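PDB 3BL4: uncharacterized protein from Arthrobacter sp., which is of unknown function but belongs to the STAS clan of domains and assembles as a dimer of two identical chains. Local coordinates for residues Ser87-Arg92 against Lys109-Ser113. Sequence-based numbering, arbitrary orientation.
Sequences SSPVDR and KFFTS. With SO4 (sulfate ion), chain C.
The ring of Phe110 turns one face to Arg92, the first residue of helix 92-102. Arg92 CB sits squarely over that face, 4.0 Å from the centroid and only 2° off the ring normal, a CH-pi contact. The phenyl group reaches this place because CG is anti to the backbone N (chi1 171°). Its far edge meets the loop: Ser88 O lies near the ring plane, 3.6 Å from Phe110 CZ. The same carbonyl oxygen accepts the backbone N-H of Asp91.

The arginine chain runs out extended, then bends at chi3. This brings the guanidinium back beside the ring, with Phe110 CD2 over one of its faces, 3.5 Å from Arg92 NH2. The two planes are 53° apart, so they do not stack in parallel. Strand 108-111 pairs in parallel with strand 79-85, and helix 92-102 connects them as a beta-alpha-beta crossover. The contact therefore joins the loop leading into the crossover helix to the end of the second strand. Met59 of the second subunit also packs on Phe110.

A sulfate, probably from the crystallisation liquor, bridges the two segments. Phe110 N donates a nearly straight bond to its O2 (3.0 Å). Lys109 NZ reaches O1 at 3.1 Å, while Arg92 NH1 makes weak bonds to O2 and O4.

Further along, Thr112 CG2 rests on the loop backbone, 3.6 Å from Ser87 C. Within 87-92 the Asp91 side chain holds the loop: OD2 takes the N-H of Ser87 (2.7 Å) on its anti lone pair, and more weakly that of Ser88. The other oxygen of this buried carboxylate, Asp91 OD1, is hydrogen-bonded to Ser66 OG of the second subunit.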
ATOM      1  N   SER A  87      -3.493  17.331   4.154  1.00 28.95           N
ATOM      2  CA  SER A  87      -3.112  18.749   4.285  1.00 32.15           C
ATOM      3  C   SER A  87      -2.151  19.214   3.191  1.00 32.11           C
ATOM      4  O   SER A  87      -2.229  20.352   2.724  1.00 31.56           O
ATOM      5  CB  SER A  87      -2.436  19.003   5.635  1.00 31.45           C
ATOM      6  OG  SER A  87      -3.408  19.140   6.646  1.00 37.96           O
ATOM      7  N   SER A  88      -1.208  18.347   2.846  1.00 32.30           N
ATOM      8  CA  SER A  88      -0.240  18.625   1.804  1.00 32.02           C
ATOM      9  C   SER A  88      -0.087  17.375   0.948  1.00 30.42           C
ATOM     10  O   SER A  88      -0.500  16.293   1.370  1.00 29.79           O
ATOM     11  CB  SER A  88       1.085  19.043   2.441  1.00 32.60           C
ATOM     12  OG  SER A  88       1.660  17.984   3.177  1.00 39.10           O
ATOM     13  N   PRO A  89       0.460  17.516  -0.274  1.00 29.92           N
ATOM     14  CA  PRO A  89       0.679  16.363  -1.162  1.00 27.65           C
ATOM     15  C   PRO A  89       1.442  15.163  -0.566  1.00 26.39           C
ATOM     16  O   PRO A  89       1.205  14.046  -0.989  1.00 26.22           O
ATOM     17  CB  PRO A  89       1.461  16.968  -2.339  1.00 26.44           C
ATOM     18  CG  PRO A  89       1.032  18.396  -2.364  1.00 30.35           C
ATOM     19  CD  PRO A  89       0.866  18.782  -0.921  1.00 31.31           C
ATOM     20  N   VAL A  90       2.328  15.379   0.406  1.00 25.64           N
ATOM     21  CA  VAL A  90       3.058  14.274   1.041  1.00 25.43           C
ATOM     22  C   VAL A  90       2.137  13.317   1.813  1.00 28.00           C
ATOM     23  O   VAL A  90       2.502  12.168   2.064  1.00 27.22           O
ATOM     24  CB  VAL A  90       4.166  14.787   2.012  1.00 25.82           C
ATOM     25  CG1 VAL A  90       3.573  15.387   3.283  1.00 22.53           C
ATOM     26  CG2 VAL A  90       5.114  13.665   2.379  1.00 27.61           C
ATOM     27  N   ASP A  91       0.954  13.799   2.210  1.00 29.89           N
ATOM     28  CA  ASP A  91       0.013  13.004   3.003  1.00 28.94           C
ATOM     29  C   ASP A  91      -0.577  11.868   2.184  1.00 28.08           C
ATOM     30  O   ASP A  91      -1.206  10.976   2.744  1.00 26.96           O
ATOM     31  CB  ASP A  91      -1.122  13.873   3.560  1.00 29.30           C
ATOM     32  CG  ASP A  91      -0.679  14.770   4.688  1.00 32.19           C
ATOM     33  OD1 ASP A  91       0.366  14.497   5.310  1.00 38.23           O
ATOM     34  OD2 ASP A  91      -1.400  15.747   4.967  1.00 38.25           O
ATOM     35  N   ARG A  92      -0.384  11.907   0.868  1.00 26.51           N
ATOM     36  CA  ARG A  92      -0.742  10.789  -0.002  1.00 26.26           C
ATOM     37  C   ARG A  92      -0.119   9.436   0.429  1.00 25.85           C
ATOM     38  O   ARG A  92      -0.708   8.374   0.191  1.00 23.66           O
ATOM     39  CB  ARG A  92      -0.362  11.120  -1.446  1.00 25.12           C
ATOM     40  CG  ARG A  92      -0.917  10.145  -2.475  1.00 31.38           C
ATOM     41  CD  ARG A  92      -0.319  10.398  -3.852  1.00 31.85           C
ATOM     42  NE  ARG A  92      -0.968  11.519  -4.506  1.00 39.07           N
ATOM     43  CZ  ARG A  92      -2.124  11.433  -5.158  1.00 39.34           C
ATOM     44  NH1 ARG A  92      -2.762  10.274  -5.274  1.00 40.31           N
ATOM     45  NH2 ARG A  92      -2.635  12.516  -5.705  1.00 39.34           N
ATOM     46  N   LYS A 109      -9.702   8.384  -4.241  1.00 25.27           N
ATOM     47  CA  LYS A 109      -9.004   9.551  -4.752  1.00 25.32           C
ATOM     48  C   LYS A 109      -8.458  10.352  -3.573  1.00 25.21           C
ATOM     49  O   LYS A 109      -9.057  10.382  -2.494  1.00 23.53           O
ATOM     50  CB  LYS A 109      -9.960  10.407  -5.591  1.00 25.52           C
ATOM     51  CG  LYS A 109      -9.311  11.565  -6.320  1.00 27.91           C
ATOM     52  CD  LYS A 109     -10.293  12.251  -7.304  1.00 28.03           C
ATOM     53  CE  LYS A 109     -10.387  11.506  -8.635  1.00 28.34           C
ATOM     54  NZ  LYS A 109      -9.082  11.372  -9.312  1.00 32.41           N
ATOM     55  N   PHE A 110      -7.325  11.008  -3.800  1.00 23.85           N
ATOM     56  CA  PHE A 110      -6.664  11.809  -2.782  1.00 24.35           C
ATOM     57  C   PHE A 110      -6.968  13.295  -3.030  1.00 24.21           C
ATOM     58  O   PHE A 110      -6.991  13.743  -4.180  1.00 21.39           O
ATOM     59  CB  PHE A 110      -5.148  11.545  -2.816  1.00 22.69           C
ATOM     60  CG  PHE A 110      -4.354  12.471  -1.961  1.00 24.81           C
ATOM     61  CD1 PHE A 110      -4.314  12.302  -0.584  1.00 22.72           C
ATOM     62  CD2 PHE A 110      -3.658  13.530  -2.523  1.00 21.89           C
ATOM     63  CE1 PHE A 110      -3.586  13.161   0.222  1.00 25.19           C
ATOM     64  CE2 PHE A 110      -2.931  14.407  -1.715  1.00 24.22           C
ATOM     65  CZ  PHE A 110      -2.884  14.210  -0.343  1.00 20.80           C
ATOM     66  N   PHE A 111      -7.220  14.036  -1.944  1.00 22.45           N
ATOM     67  CA  PHE A 111      -7.458  15.480  -2.002  1.00 21.91           C
ATOM     68  C   PHE A 111      -6.690  16.207  -0.915  1.00 23.20           C
ATOM     69  O   PHE A 111      -6.347  15.624   0.133  1.00 22.02           O
ATOM     70  CB  PHE A 111      -8.947  15.791  -1.789  1.00 21.96           C
ATOM     71  CG  PHE A 111      -9.865  15.109  -2.762  1.00 18.12           C
ATOM     72  CD1 PHE A 111     -10.255  13.790  -2.568  1.00 16.51           C
ATOM     73  CD2 PHE A 111     -10.366  15.798  -3.856  1.00 21.57           C
ATOM     74  CE1 PHE A 111     -11.095  13.164  -3.453  1.00 17.00           C
ATOM     75  CE2 PHE A 111     -11.231  15.191  -4.744  1.00 17.13           C
ATOM     76  CZ  PHE A 111     -11.595  13.880  -4.546  1.00 18.99           C
ATOM     77  N   THR A 112      -6.428  17.486  -1.164  1.00 24.88           N
ATOM     78  CA  THR A 112      -6.098  18.448  -0.090  1.00 25.50           C
ATOM     79  C   THR A 112      -7.190  19.516   0.094  1.00 25.08           C
ATOM     80  O   THR A 112      -7.097  20.360   1.004  1.00 22.67           O
ATOM     81  CB  THR A 112      -4.748  19.156  -0.343  1.00 27.12           C
ATOM     82  OG1 THR A 112      -4.696  19.586  -1.709  1.00 24.91           O
ATOM     83  CG2 THR A 112      -3.544  18.211  -0.021  1.00 25.46           C
ATOM     84  N   SER A 113      -8.214  19.480  -0.765  1.00 26.22           N
ATOM     85  CA  SER A 113      -9.379  20.369  -0.672  1.00 25.68           C
ATOM     86  C   SER A 113     -10.591  19.573  -0.216  1.00 27.70           C
ATOM     87  O   SER A 113     -11.042  18.680  -0.920  1.00 30.25           O
ATOM     88  CB  SER A 113      -9.679  20.989  -2.042  1.00 27.26           C
ATOM     89  OG  SER A 113     -11.018  21.480  -2.152  1.00 27.22           O
TER
HETATM   90  S   SO4 C 124      -5.758   9.782  -7.161  1.00 56.86           S
HETATM   91  O1  SO4 C 124      -6.855   9.638  -8.118  1.00 58.62           O
HETATM   92  O2  SO4 C 124      -5.866  11.056  -6.445  1.00 49.42           O
HETATM   93  O3  SO4 C 124      -5.778   8.675  -6.213  1.00 60.95           O
HETATM   94  O4  SO4 C 124      -4.488   9.741  -7.873  1.00 62.18           O